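Local coordinates for protein putative glycosyl hydrolase (PDB 3K11) that probably hydrolyses glycosidic bonds, as a six-hairpin glycosidase related to glycosyl hydrolase family 88, although its substrate is not established, at residues A[47-52]-A[111-116]; A[75-78]-A[83-86]; A[243-248]-A[316-321]; A[262-267]-A[385-390]. One frame throughout, in Å; residues are numbered along the deposited sequence.

The four contacts form two touching pairs in the helical body of a protein with the six-hairpin fold of family 88 glycosyl hydrolases. Contacts 1 and 2 have centres about 13 Å apart and meet where Thr47 CG2 packs 3.6 Å from Trp84 NE1. Contacts 3 and 4, about 11 Å apart between centres, are joined by a probable backbone hydrogen bond from Leu317 N to Cys263 O (3.0 Å). Contacts 1 and 3 lie on opposite sides of the chain's centre, with their own centres about 41 Å apart. Contacts 2 and 4 bring the two pairs closest, their nearest atoms about 7 Å apart without touching. Contacts 2, 3 and 4 also touch a second subunit.

Contact 1 (A[47-52]-A[111-116]); sequences TPARVV and FRFLAE
The Phe113 ring lies against the peptide between Ala49 and Arg50, where helix 101-128 of the mainly helical six-hairpin fold, an (alpha/alpha)6 barrel, meets the chain leading into strand 51-53. Phe113 carries most of the contact. Its CG stands anti to the helical backbone N (chi1 167°), which sends the ring out from the helix toward the extended chain. One face takes up the backbone of Ala49: the carbonyl carbon sits 3.5 Å above the plane, over the ring centre, and Ala49 O approaches Phe113 CE1 to 3.5 Å. The methyl group of Ala49 lies over the root of the ring, in a CH-pi contact with CB 4.0 Å from the Phe113 centroid and 24° off the normal. At the far end of the ring, Arg50 N comes obliquely to within 3.5 Å of Phe113 CZ. Phe113 thus packs on main chain as well as on side chains. Arg50 CB points away from the helix, and NH1 of the same residue forms a salt bridge with Glu73.

Strand 51-53, the middle strand of a small antiparallel sheet, adds a further apolar group. Val51 holds CG1 anti to its backbone N and CG2 beside it, and it is this second branch that reaches the ring. Val51 also packs on Val117 and Phe121, one and two turns further along helix 101-128, while Leu72 of the neighbouring strand packs on Phe113. Across the contact, Val51 CG2 ends 3.9 Å from Phe113 CZ.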
loop_
_atom_site.group_PDB
_atom_site.type_symbol
_atom_site.label_atom_id
_atom_site.label_comp_id
_atom_site.label_asym_id
_atom_site.label_seq_id
_atom_site.Cartn_x
_atom_site.Cartn_y
_atom_site.Cartn_z
ATOM N N THR A 47 3.408 -41.187 0.954
ATOM C CA THR A 47 4.641 -41.258 0.193
ATOM C C THR A 47 5.213 -42.675 0.260
ATOM O O THR A 47 6.351 -42.874 0.695
ATOM C CB THR A 47 5.653 -40.202 0.683
ATOM O OG1 THR A 47 5.836 -40.287 2.112
ATOM C CG2 THR A 47 5.164 -38.773 0.267
ATOM N N PRO A 48 4.462 -43.655 -0.258
ATOM C CA PRO A 48 4.893 -45.051 -0.162
ATOM C C PRO A 48 6.205 -45.322 -0.896
ATOM O O PRO A 48 6.399 -44.864 -1.987
ATOM C CB PRO A 48 3.738 -45.827 -0.794
ATOM C CG PRO A 48 3.060 -44.856 -1.723
ATOM C CD PRO A 48 3.180 -43.537 -0.989
ATOM N N ALA A 49 7.082 -46.085 -0.274
ATOM C CA ALA A 49 8.351 -46.439 -0.885
ATOM C C ALA A 49 8.258 -47.856 -1.409
ATOM O O ALA A 49 8.838 -48.770 -0.831
ATOM C CB ALA A 49 9.497 -46.280 0.150
ATOM N N ARG A 50 7.503 -48.058 -2.488
ATOM C CA ARG A 50 7.358 -49.382 -3.091
ATOM C C ARG A 50 7.240 -49.254 -4.578
ATOM O O ARG A 50 6.823 -48.205 -5.084
ATOM C CB ARG A 50 6.046 -50.073 -2.678
ATOM C CG ARG A 50 5.675 -49.954 -1.259
ATOM C CD ARG A 50 4.473 -50.821 -0.912
ATOM N NE ARG A 50 4.333 -50.831 0.529
ATOM C CZ ARG A 50 3.694 -49.916 1.234
ATOM N NH1 ARG A 50 3.041 -48.922 0.648
ATOM N NH2 ARG A 50 3.635 -50.044 2.550
ATOM N N VAL A 51 7.572 -50.346 -5.247
ATOM C CA VAL A 51 7.372 -50.509 -6.688
ATOM C C VAL A 51 6.133 -51.373 -6.882
ATOM O O VAL A 51 5.974 -52.400 -6.224
ATOM C CB VAL A 51 8.607 -51.139 -7.375
ATOM C CG1 VAL A 51 8.377 -51.390 -8.857
ATOM C CG2 VAL A 51 9.838 -50.211 -7.158
ATOM N N VAL A 52 5.247 -50.955 -7.790
ATOM C CA VAL A 52 4.055 -51.739 -8.081
ATOM C C VAL A 52 3.855 -51.834 -9.590
ATOM O O VAL A 52 4.420 -51.065 -10.356
ATOM C CB VAL A 52 2.783 -51.088 -7.485
ATOM C CG1 VAL A 52 2.907 -50.909 -5.958
ATOM C CG2 VAL A 52 2.517 -49.736 -8.149
ATOM N N PHE A 111 15.467 -42.509 0.845
ATOM C CA PHE A 111 16.726 -42.439 0.097
ATOM C C PHE A 111 17.324 -43.795 -0.203
ATOM O O PHE A 111 17.827 -44.028 -1.296
ATOM C CB PHE A 111 17.773 -41.569 0.836
ATOM C CG PHE A 111 17.501 -40.084 0.820
ATOM C CD1 PHE A 111 16.535 -39.520 0.001
ATOM C CD2 PHE A 111 18.314 -39.243 1.569
ATOM C CE1 PHE A 111 16.363 -38.183 -0.037
ATOM C CE2 PHE A 111 18.120 -37.860 1.516
ATOM C CZ PHE A 111 17.137 -37.362 0.756
ATOM N N ARG A 112 17.272 -44.712 0.753
ATOM C CA ARG A 112 17.812 -46.048 0.510
ATOM C C ARG A 112 16.981 -46.784 -0.558
ATOM O O ARG A 112 17.529 -47.523 -1.353
ATOM C CB ARG A 112 17.883 -46.854 1.808
ATOM C CG ARG A 112 18.969 -46.334 2.714
ATOM C CD ARG A 112 18.953 -46.962 4.078
ATOM N NE ARG A 112 19.944 -46.284 4.899
ATOM C CZ ARG A 112 21.239 -46.590 4.937
ATOM N NH1 ARG A 112 21.722 -47.603 4.249
ATOM N NH2 ARG A 112 22.058 -45.881 5.683
ATOM N N PHE A 113 15.665 -46.550 -0.563
ATOM C CA PHE A 113 14.757 -47.145 -1.512
ATOM C C PHE A 113 15.073 -46.610 -2.899
ATOM O O PHE A 113 15.191 -47.364 -3.843
ATOM C CB PHE A 113 13.305 -46.810 -1.135
ATOM C CG PHE A 113 12.305 -47.114 -2.233
ATOM C CD1 PHE A 113 12.004 -48.434 -2.556
ATOM C CD2 PHE A 113 11.687 -46.101 -2.932
ATOM C CE1 PHE A 113 11.087 -48.728 -3.555
ATOM C CE2 PHE A 113 10.769 -46.373 -3.929
ATOM C CZ PHE A 113 10.466 -47.692 -4.245
ATOM N N LEU A 114 15.190 -45.303 -3.037
ATOM C CA LEU A 114 15.511 -44.727 -4.345
ATOM C C LEU A 114 16.878 -45.219 -4.848
ATOM O O LEU A 114 17.026 -45.522 -6.036
ATOM C CB LEU A 114 15.476 -43.210 -4.287
ATOM C CG LEU A 114 14.094 -42.565 -4.100
ATOM C CD1 LEU A 114 14.257 -41.051 -3.957
ATOM C CD2 LEU A 114 13.128 -42.935 -5.245
ATOM N N ALA A 115 17.865 -45.284 -3.954
ATOM C CA ALA A 115 19.217 -45.820 -4.317
ATOM C C ALA A 115 19.150 -47.266 -4.779
ATOM O O ALA A 115 19.857 -47.690 -5.713
ATOM C CB ALA A 115 20.191 -45.693 -3.117
ATOM N N GLU A 116 18.313 -48.045 -4.112
ATOM C CA GLU A 116 18.170 -49.435 -4.440
ATOM C C GLU A 116 17.520 -49.615 -5.800
ATOM O O GLU A 116 17.982 -50.424 -6.584
ATOM C CB GLU A 116 17.300 -50.110 -3.401
ATOM C CG GLU A 116 17.118 -51.589 -3.650
ATOM C CD GLU A 116 16.170 -52.205 -2.663
ATOM O OE1 GLU A 116 15.418 -51.460 -1.975
ATOM O OE2 GLU A 116 16.170 -53.442 -2.611
#

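Contact 2 (A[75-78]-A[83-86])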
loop_
_atom_site.group_PDB
_atom_site.type_symbol
_atom_site.label_atom_id
_atom_site.label_comp_id
_atom_site.label_asym_id
_atom_site.label_seq_id
_atom_site.Cartn_x
_atom_site.Cartn_y
_atom_site.Cartn_z
ATOM N N GLY A 75 1.383 -42.275 -4.226
ATOM C CA GLY A 75 0.700 -41.690 -3.064
ATOM C C GLY A 75 0.342 -40.269 -3.453
ATOM O O GLY A 75 0.430 -39.926 -4.617
ATOM N N ALA A 76 -0.051 -39.427 -2.505
ATOM C CA ALA A 76 -0.436 -38.054 -2.850
ATOM C C ALA A 76 0.735 -37.218 -3.274
ATOM O O ALA A 76 0.552 -36.274 -4.024
ATOM C CB ALA A 76 -1.188 -37.364 -1.657
ATOM N N PHE A 77 1.955 -37.544 -2.821
ATOM C CA PHE A 77 3.113 -36.722 -3.128
ATOM C C PHE A 77 4.257 -37.531 -3.725
ATOM O O PHE A 77 4.510 -38.655 -3.272
ATOM C CB PHE A 77 3.605 -36.082 -1.853
ATOM C CG PHE A 77 2.529 -35.355 -1.119
ATOM C CD1 PHE A 77 1.991 -34.188 -1.664
ATOM C CD2 PHE A 77 1.974 -35.889 0.045
ATOM C CE1 PHE A 77 0.939 -33.552 -1.035
ATOM C CE2 PHE A 77 0.950 -35.241 0.691
ATOM C CZ PHE A 77 0.434 -34.049 0.135
ATOM N N ARG A 78 4.942 -36.945 -4.717
ATOM C CA ARG A 78 6.068 -37.596 -5.422
ATOM C C ARG A 78 7.282 -37.588 -4.512
ATOM O O ARG A 78 7.520 -36.607 -3.796
ATOM C CB ARG A 78 6.369 -36.859 -6.745
ATOM C CG ARG A 78 5.293 -37.003 -7.813
ATOM C CD ARG A 78 5.327 -35.945 -8.942
ATOM N NE ARG A 78 4.957 -34.614 -8.415
ATOM C CZ ARG A 78 5.653 -33.474 -8.557
ATOM N NH1 ARG A 78 6.777 -33.412 -9.288
ATOM N NH2 ARG A 78 5.199 -32.367 -7.978
ATOM N N GLU A 83 9.855 -30.263 -4.364
ATOM C CA GLU A 83 9.049 -30.073 -3.140
ATOM C C GLU A 83 9.445 -31.070 -2.078
ATOM O O GLU A 83 9.577 -30.730 -0.895
ATOM C CB GLU A 83 7.548 -30.136 -3.430
ATOM C CG GLU A 83 7.027 -29.133 -4.437
ATOM C CD GLU A 83 6.881 -29.704 -5.830
ATOM O OE1 GLU A 83 7.863 -30.198 -6.382
ATOM O OE2 GLU A 83 5.772 -29.620 -6.388
ATOM N N TRP A 84 9.660 -32.320 -2.478
ATOM C CA TRP A 84 10.039 -33.311 -1.478
ATOM C C TRP A 84 11.500 -33.180 -1.080
ATOM O O TRP A 84 11.850 -33.526 0.043
ATOM C CB TRP A 84 9.625 -34.746 -1.914
ATOM C CG TRP A 84 8.767 -35.342 -0.862
ATOM C CD1 TRP A 84 9.016 -36.428 -0.107
ATOM C CD2 TRP A 84 7.552 -34.767 -0.348
ATOM N NE1 TRP A 84 8.018 -36.611 0.798
ATOM C CE2 TRP A 84 7.107 -35.599 0.684
ATOM C CE3 TRP A 84 6.813 -33.625 -0.662
ATOM C CZ2 TRP A 84 5.940 -35.346 1.390
ATOM C CZ3 TRP A 84 5.635 -33.364 0.051
ATOM C CH2 TRP A 84 5.228 -34.213 1.066
ATOM N N GLY A 85 12.353 -32.659 -1.979
ATOM C CA GLY A 85 13.717 -32.281 -1.592
ATOM C C GLY A 85 13.648 -31.359 -0.369
ATOM O O GLY A 85 14.404 -31.517 0.619
ATOM N N VAL A 86 12.711 -30.424 -0.390
ATOM C CA VAL A 86 12.553 -29.553 0.777
ATOM C C VAL A 86 12.114 -30.363 1.999
ATOM O O VAL A 86 12.652 -30.213 3.128
ATOM C CB VAL A 86 11.570 -28.377 0.488
ATOM C CG1 VAL A 86 11.449 -27.473 1.746
ATOM C CG2 VAL A 86 12.007 -27.600 -0.740
HETATM O O HOH W 1 7.761 -30.703 -8.977
#
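Phe77 CB rests over the face of the Trp84 six-membered ring, 3.9 Å from its centroid and 14° off the normal, a CH-pi contact. The two aromatic planes are nearly parallel, at 11°, but have slid so far apart that the rings barely overlap; the closest atoms are Phe77 CG and Trp84 CH2, 3.7 Å apart. Next along the chain, the carbonyl oxygen of Arg78 approaches the root of the indole obliquely, 3.4 Å from Trp84 CG. Arg78 and Glu83 form a salt bridge, NH2 to OE2 3.2 Å, whose hydrogen bond is weak, bent to 126° at the hydrogen. A water also joins the two groups, accepting from Arg78 NH1 (2.9 Å) and donating to Glu83 OE1 (2.6 Å). Arg78 was modelled in two conformations, and this geometry is that of one of them, so the polar link is less certain. The contact folds the loop after strand 70-72 back onto the start of helix 82-98, part of the six-hairpin body. Asp8 of the second subunit also bridges to Arg78 NH2. Around them, Trp84 NE1 hydrogen-bonds to Tyr106 OH, Tyr88 meets the indole edge-to-face, and the Tyr400 ring meets that of Phe77.

Contact 3 (A[243-248]-A[316-321])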
loop_
_atom_site.group_PDB
_atom_site.type_symbol
_atom_site.label_atom_id
_atom_site.label_comp_id
_atom_site.label_asym_id
_atom_site.label_seq_id
_atom_site.Cartn_x
_atom_site.Cartn_y
_atom_site.Cartn_z
ATOM N N PRO A 243 16.393 -3.014 -3.987
ATOM C CA PRO A 243 16.785 -2.361 -2.721
ATOM C C PRO A 243 15.787 -1.394 -2.139
ATOM O O PRO A 243 15.658 -1.325 -0.913
ATOM C CB PRO A 243 18.113 -1.653 -3.066
ATOM C CG PRO A 243 18.522 -2.123 -4.359
ATOM C CD PRO A 243 17.453 -2.916 -5.004
ATOM N N GLU A 244 15.025 -0.730 -3.003
ATOM C CA GLU A 244 14.008 0.226 -2.554
ATOM C C GLU A 244 12.882 -0.456 -1.781
ATOM O O GLU A 244 12.225 0.192 -0.978
ATOM C CB GLU A 244 13.400 0.974 -3.759
ATOM C CG GLU A 244 14.426 1.763 -4.636
ATOM C CD GLU A 244 15.366 0.906 -5.593
ATOM O OE1 GLU A 244 15.167 -0.315 -5.777
ATOM O OE2 GLU A 244 16.339 1.481 -6.168
ATOM N N LYS A 245 12.621 -1.740 -2.069
ATOM C CA LYS A 245 11.576 -2.516 -1.403
ATOM C C LYS A 245 12.124 -3.514 -0.410
ATOM O O LYS A 245 11.408 -3.987 0.481
ATOM C CB LYS A 245 10.747 -3.267 -2.446
ATOM C CG LYS A 245 9.969 -2.356 -3.381
ATOM C CD LYS A 245 9.099 -3.106 -4.422
ATOM C CE LYS A 245 7.916 -2.174 -4.962
ATOM N NZ LYS A 245 6.593 -2.085 -4.027
ATOM N N GLY A 246 13.379 -3.875 -0.578
ATOM C CA GLY A 246 13.925 -4.976 0.208
ATOM C C GLY A 246 13.327 -6.312 -0.164
ATOM O O GLY A 246 13.257 -7.187 0.679
ATOM N N LEU A 247 12.977 -6.486 -1.440
ATOM C CA LEU A 247 12.315 -7.683 -1.943
ATOM C C LEU A 247 12.961 -8.049 -3.274
ATOM O O LEU A 247 13.661 -7.236 -3.885
ATOM C CB LEU A 247 10.802 -7.398 -2.166
ATOM C CG LEU A 247 9.952 -6.936 -0.998
ATOM C CD1 LEU A 247 8.517 -6.648 -1.542
ATOM C CD2 LEU A 247 9.963 -7.987 0.111
ATOM N N TYR A 248 12.685 -9.263 -3.717
ATOM C CA TYR A 248 13.132 -9.752 -4.998
ATOM C C TYR A 248 12.000 -9.848 -5.994
ATOM O O TYR A 248 10.869 -10.196 -5.642
ATOM C CB TYR A 248 13.667 -11.149 -4.838
ATOM C CG TYR A 248 15.064 -11.259 -4.237
ATOM C CD1 TYR A 248 15.240 -11.370 -2.870
ATOM C CD2 TYR A 248 16.195 -11.281 -5.041
ATOM C CE1 TYR A 248 16.474 -11.519 -2.320
ATOM C CE2 TYR A 248 17.444 -11.411 -4.481
ATOM C CZ TYR A 248 17.579 -11.542 -3.131
ATOM O OH TYR A 248 18.834 -11.682 -2.600
ATOM N N LEU A 316 1.419 -11.806 -3.582
ATOM C CA LEU A 316 2.368 -10.758 -4.036
ATOM C C LEU A 316 2.615 -9.939 -2.776
ATOM O O LEU A 316 1.690 -9.331 -2.222
ATOM C CB LEU A 316 1.809 -9.885 -5.151
ATOM C CG LEU A 316 1.708 -10.603 -6.527
ATOM C CD1 LEU A 316 1.162 -9.657 -7.636
ATOM C CD2 LEU A 316 3.045 -11.262 -6.950
ATOM N N LEU A 317 3.865 -9.909 -2.323
ATOM C CA LEU A 317 4.166 -9.467 -0.958
ATOM C C LEU A 317 3.746 -8.061 -0.668
ATOM O O LEU A 317 3.271 -7.742 0.465
ATOM C CB LEU A 317 5.631 -9.612 -0.668
ATOM C CG LEU A 317 6.187 -11.025 -0.478
ATOM C CD1 LEU A 317 7.733 -10.982 -0.535
ATOM C CD2 LEU A 317 5.680 -11.675 0.843
ATOM N N ASP A 318 3.893 -7.219 -1.709
ATOM C CA ASP A 318 3.644 -5.788 -1.605
ATOM C C ASP A 318 2.291 -5.385 -2.150
ATOM O O ASP A 318 2.055 -4.199 -2.435
ATOM C CB ASP A 318 4.760 -4.986 -2.294
ATOM C CG ASP A 318 4.947 -5.347 -3.755
ATOM O OD1 ASP A 318 4.456 -6.425 -4.176
ATOM O OD2 ASP A 318 5.615 -4.551 -4.469
ATOM N N CYS A 319 1.389 -6.363 -2.250
ATOM C CA CYS A 319 0.010 -6.147 -2.728
ATOM C C CYS A 319 -0.909 -6.713 -1.654
ATOM O O CYS A 319 -1.162 -7.922 -1.621
ATOM C CB CYS A 319 -0.218 -6.873 -4.058
ATOM S SG CYS A 319 0.809 -6.180 -5.359
ATOM N N ASN A 320 -1.396 -5.842 -0.753
ATOM C CA ASN A 320 -2.154 -6.318 0.408
ATOM C C ASN A 320 -3.583 -6.776 0.085
ATOM O O ASN A 320 -4.305 -7.212 0.976
ATOM C CB ASN A 320 -2.066 -5.348 1.600
ATOM C CG ASN A 320 -2.971 -4.168 1.488
ATOM O OD1 ASN A 320 -3.683 -4.020 0.504
ATOM N ND2 ASN A 320 -3.021 -3.348 2.555
ATOM N N ASP A 321 -3.955 -6.693 -1.193
ATOM C CA ASP A 321 -5.221 -7.191 -1.699
ATOM C C ASP A 321 -5.073 -8.535 -2.370
ATOM O O ASP A 321 -6.041 -9.052 -2.955
ATOM C CB ASP A 321 -5.922 -6.162 -2.609
ATOM C CG ASP A 321 -5.122 -5.782 -3.847
ATOM O OD1 ASP A 321 -3.911 -6.104 -3.890
ATOM O OD2 ASP A 321 -5.719 -5.132 -4.770
#
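Lys245 reaches from the turn before strand 247-253 to Asp318, in the loop between strands 313-314 and 324-325. From CB, which already points toward that loop, the chain runs out nearly straight through CG and CD. CD passes 3.8 Å from Asp318 OD2, and CE closes to 3.3 Å of the same oxygen. A bend at the last torsion (chi4 -82°) then swings NZ onto OD2, where a salt bridge and hydrogen bond form at 2.7 Å. The ammonium uses the anti lone pair of OD2, the one directed away from OD1, and the two side chains meet at about a right angle. Asp318 offers the oxygen with CG placed between its backbone N and carbonyl carbon (chi1 57°).

Beside this ion pair at the protein surface, two buried leucines meet. Leu247 CD2 lies 3.8 Å from Leu317 CD1, and the other branch, CD1, comes to 4.2 Å of Asp318 CB. Both leucines also pack on Asn268 of helix 265-281. Leu317 and Asp318 occupy the middle of a type I turn closed by Cys319 N to Leu316 O (3.0 Å), and both point CB toward segment 243-248. Two residues on, Asn320 bonds the Asn320 residues of both neighbouring subunits. On the lysine side, Gly246, with positive phi, and Leu247 both face Ile242, a G1 beta bulge in the hairpin that pairs strands 241-242 and 247-253.

Contact 4 (A[262-267]-A[385-390]); sequences FCWARA and AFYYYR
Tyr387, with CG beside its backbone N (chi1 -72°), leans from helix 384-388 between Phe262 and Trp264, and Trp264 turns to meet it with CG anti to its own N. The three rings form a largely buried aromatic cluster in the six-hairpin fold, at the entry to helix 265-281. Phe262 takes the CE2 side of the tyrosine: its CB is 3.5 Å from Tyr387 CE2, and its CG follows at 3.7 Å. The planes of these two rings are only 17° apart but strongly offset, with centroids separated by 5.5 Å, so little face covers face. Trp264 takes the CE1 side, its CB lying 3.9 Å from Tyr387 CE1. Here the indole is inclined obliquely, at 42°.

An inverse gamma turn centred on Cys263 separates the two aromatics; the CB of Cys263 points away from helix 384-388, while those of Phe262 and Trp264 point toward it. Trp264 holds the N-cap position of helix 265-281. The polar end of Tyr387 is fixed elsewhere: OH hydrogen-bonds His250 ND1 and the backbone N of Ala381, which limits how the ring can shift. Arg266 CB packs over one face of the indole. Within the tyrosine's own helix, Phe386 CD2 sits 3.8 Å above the Tyr387 ring, over its centre.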
loop_
_atom_site.group_PDB
_atom_site.type_symbol
_atom_site.label_atom_id
_atom_site.label_comp_id
_atom_site.label_asym_id
_atom_site.label_seq_id
_atom_site.Cartn_x
_atom_site.Cartn_y
_atom_site.Cartn_z
ATOM N N PHE A 262 7.220 -8.605 -9.918
ATOM C CA PHE A 262 6.132 -9.277 -9.280
ATOM C C PHE A 262 6.781 -10.027 -8.116
ATOM O O PHE A 262 7.485 -11.003 -8.322
ATOM C CB PHE A 262 5.408 -10.181 -10.262
ATOM C CG PHE A 262 4.667 -9.383 -11.330
ATOM C CD1 PHE A 262 3.406 -8.886 -11.067
ATOM C CD2 PHE A 262 5.274 -9.060 -12.501
ATOM C CE1 PHE A 262 2.781 -8.069 -11.962
ATOM C CE2 PHE A 262 4.606 -8.264 -13.429
ATOM C CZ PHE A 262 3.377 -7.780 -13.135
ATOM N N CYS A 263 6.597 -9.517 -6.896
ATOM C CA CYS A 263 7.332 -10.005 -5.708
ATOM C C CYS A 263 6.584 -11.185 -5.108
ATOM O O CYS A 263 5.985 -11.092 -4.055
ATOM C CB CYS A 263 7.480 -8.869 -4.698
ATOM S SG CYS A 263 8.433 -7.481 -5.448
ATOM N N TRP A 264 6.563 -12.270 -5.861
ATOM C CA TRP A 264 5.813 -13.459 -5.495
ATOM C C TRP A 264 6.360 -14.052 -4.204
ATOM O O TRP A 264 7.573 -14.249 -4.051
ATOM C CB TRP A 264 5.838 -14.470 -6.652
ATOM C CG TRP A 264 5.090 -15.720 -6.393
ATOM C CD1 TRP A 264 3.857 -15.826 -5.846
ATOM C CD2 TRP A 264 5.541 -17.054 -6.645
ATOM N NE1 TRP A 264 3.493 -17.130 -5.762
ATOM C CE2 TRP A 264 4.513 -17.919 -6.231
ATOM C CE3 TRP A 264 6.672 -17.585 -7.236
ATOM C CZ2 TRP A 264 4.593 -19.301 -6.365
ATOM C CZ3 TRP A 264 6.776 -18.970 -7.327
ATOM C CH2 TRP A 264 5.732 -19.801 -6.894
ATOM N N ALA A 265 5.477 -14.291 -3.249
ATOM C CA ALA A 265 5.893 -14.726 -1.888
ATOM C C ALA A 265 6.654 -16.011 -1.825
ATOM O O ALA A 265 7.723 -16.051 -1.183
ATOM C CB ALA A 265 4.658 -14.749 -0.906
ATOM N N ARG A 266 6.209 -17.072 -2.505
ATOM C CA ARG A 266 6.966 -18.311 -2.363
ATOM C C ARG A 266 8.387 -18.165 -2.894
ATOM O O ARG A 266 9.312 -18.558 -2.217
ATOM C CB ARG A 266 6.278 -19.500 -3.001
ATOM C CG ARG A 266 7.160 -20.755 -2.871
ATOM C CD ARG A 266 6.428 -22.067 -2.949
ATOM N NE ARG A 266 5.828 -22.307 -4.246
ATOM C CZ ARG A 266 4.544 -22.582 -4.448
ATOM N NH1 ARG A 266 3.673 -22.659 -3.454
ATOM N NH2 ARG A 266 4.141 -22.838 -5.696
ATOM N N ALA A 267 8.575 -17.561 -4.056
ATOM C CA ALA A 267 9.922 -17.429 -4.625
ATOM C C ALA A 267 10.748 -16.487 -3.760
ATOM O O ALA A 267 11.950 -16.666 -3.629
ATOM C CB ALA A 267 9.874 -16.959 -6.103
ATOM N N ALA A 385 -2.727 -10.356 -12.678
ATOM C CA ALA A 385 -3.861 -11.310 -12.602
ATOM C C ALA A 385 -3.403 -12.763 -12.461
ATOM O O ALA A 385 -3.941 -13.514 -11.658
ATOM C CB ALA A 385 -4.803 -11.121 -13.826
ATOM N N PHE A 386 -2.396 -13.153 -13.223
ATOM C CA PHE A 386 -1.836 -14.495 -13.133
ATOM C C PHE A 386 -1.488 -14.827 -11.680
ATOM O O PHE A 386 -1.909 -15.857 -11.134
ATOM C CB PHE A 386 -0.606 -14.588 -14.036
ATOM C CG PHE A 386 0.189 -15.863 -13.865
ATOM C CD1 PHE A 386 -0.187 -17.010 -14.520
ATOM C CD2 PHE A 386 1.281 -15.910 -13.023
ATOM C CE1 PHE A 386 0.523 -18.154 -14.374
ATOM C CE2 PHE A 386 2.027 -17.073 -12.925
ATOM C CZ PHE A 386 1.610 -18.186 -13.576
ATOM N N TYR A 387 -0.777 -13.921 -11.026
ATOM C CA TYR A 387 -0.321 -14.207 -9.651
ATOM C C TYR A 387 -1.474 -14.185 -8.656
ATOM O O TYR A 387 -1.547 -14.998 -7.740
ATOM C CB TYR A 387 0.780 -13.249 -9.232
ATOM C CG TYR A 387 2.108 -13.497 -9.928
ATOM C CD1 TYR A 387 2.934 -14.544 -9.534
ATOM C CD2 TYR A 387 2.525 -12.715 -11.004
ATOM C CE1 TYR A 387 4.124 -14.808 -10.188
ATOM C CE2 TYR A 387 3.729 -12.964 -11.653
ATOM C CZ TYR A 387 4.539 -14.008 -11.239
ATOM O OH TYR A 387 5.741 -14.265 -11.862
ATOM N N TYR A 388 -2.338 -13.204 -8.800
ATOM C CA TYR A 388 -3.456 -13.063 -7.847
ATOM C C TYR A 388 -4.381 -14.271 -7.848
ATOM O O TYR A 388 -4.939 -14.604 -6.801
ATOM C CB TYR A 388 -4.287 -11.822 -8.156
ATOM C CG TYR A 388 -3.858 -10.510 -7.571
ATOM C CD1 TYR A 388 -2.738 -9.842 -8.058
ATOM C CD2 TYR A 388 -4.663 -9.840 -6.640
ATOM C CE1 TYR A 388 -2.381 -8.603 -7.575
ATOM C CE2 TYR A 388 -4.313 -8.589 -6.157
ATOM C CZ TYR A 388 -3.187 -7.964 -6.626
ATOM O OH TYR A 388 -2.871 -6.708 -6.189
ATOM N N TYR A 389 -4.475 -14.966 -8.979
ATOM C CA TYR A 389 -5.466 -16.023 -9.162
ATOM C C TYR A 389 -4.880 -17.422 -9.191
ATOM O O TYR A 389 -5.612 -18.373 -9.433
ATOM C CB TYR A 389 -6.313 -15.782 -10.437
ATOM C CG TYR A 389 -7.369 -14.759 -10.233
ATOM C CD1 TYR A 389 -8.636 -15.135 -9.765
ATOM C CD2 TYR A 389 -7.119 -13.405 -10.468
ATOM C CE1 TYR A 389 -9.601 -14.195 -9.501
ATOM C CE2 TYR A 389 -8.080 -12.437 -10.191
ATOM C CZ TYR A 389 -9.335 -12.848 -9.728
ATOM O OH TYR A 389 -10.347 -11.935 -9.525
ATOM N N ARG A 390 -3.622 -17.565 -8.830
ATOM C CA ARG A 390 -3.043 -18.937 -8.744
ATOM C C ARG A 390 -3.861 -19.768 -7.784
ATOM O O ARG A 390 -4.098 -19.359 -6.643
ATOM C CB ARG A 390 -1.598 -18.901 -8.282
ATOM C CG ARG A 390 -0.599 -18.204 -9.244
ATOM C CD ARG A 390 -0.651 -18.646 -10.669
ATOM N NE ARG A 390 -0.384 -20.078 -10.836
ATOM C CZ ARG A 390 -1.004 -20.882 -11.706
ATOM N NH1 ARG A 390 -1.966 -20.441 -12.489
ATOM N NH2 ARG A 390 -0.664 -22.164 -11.752
#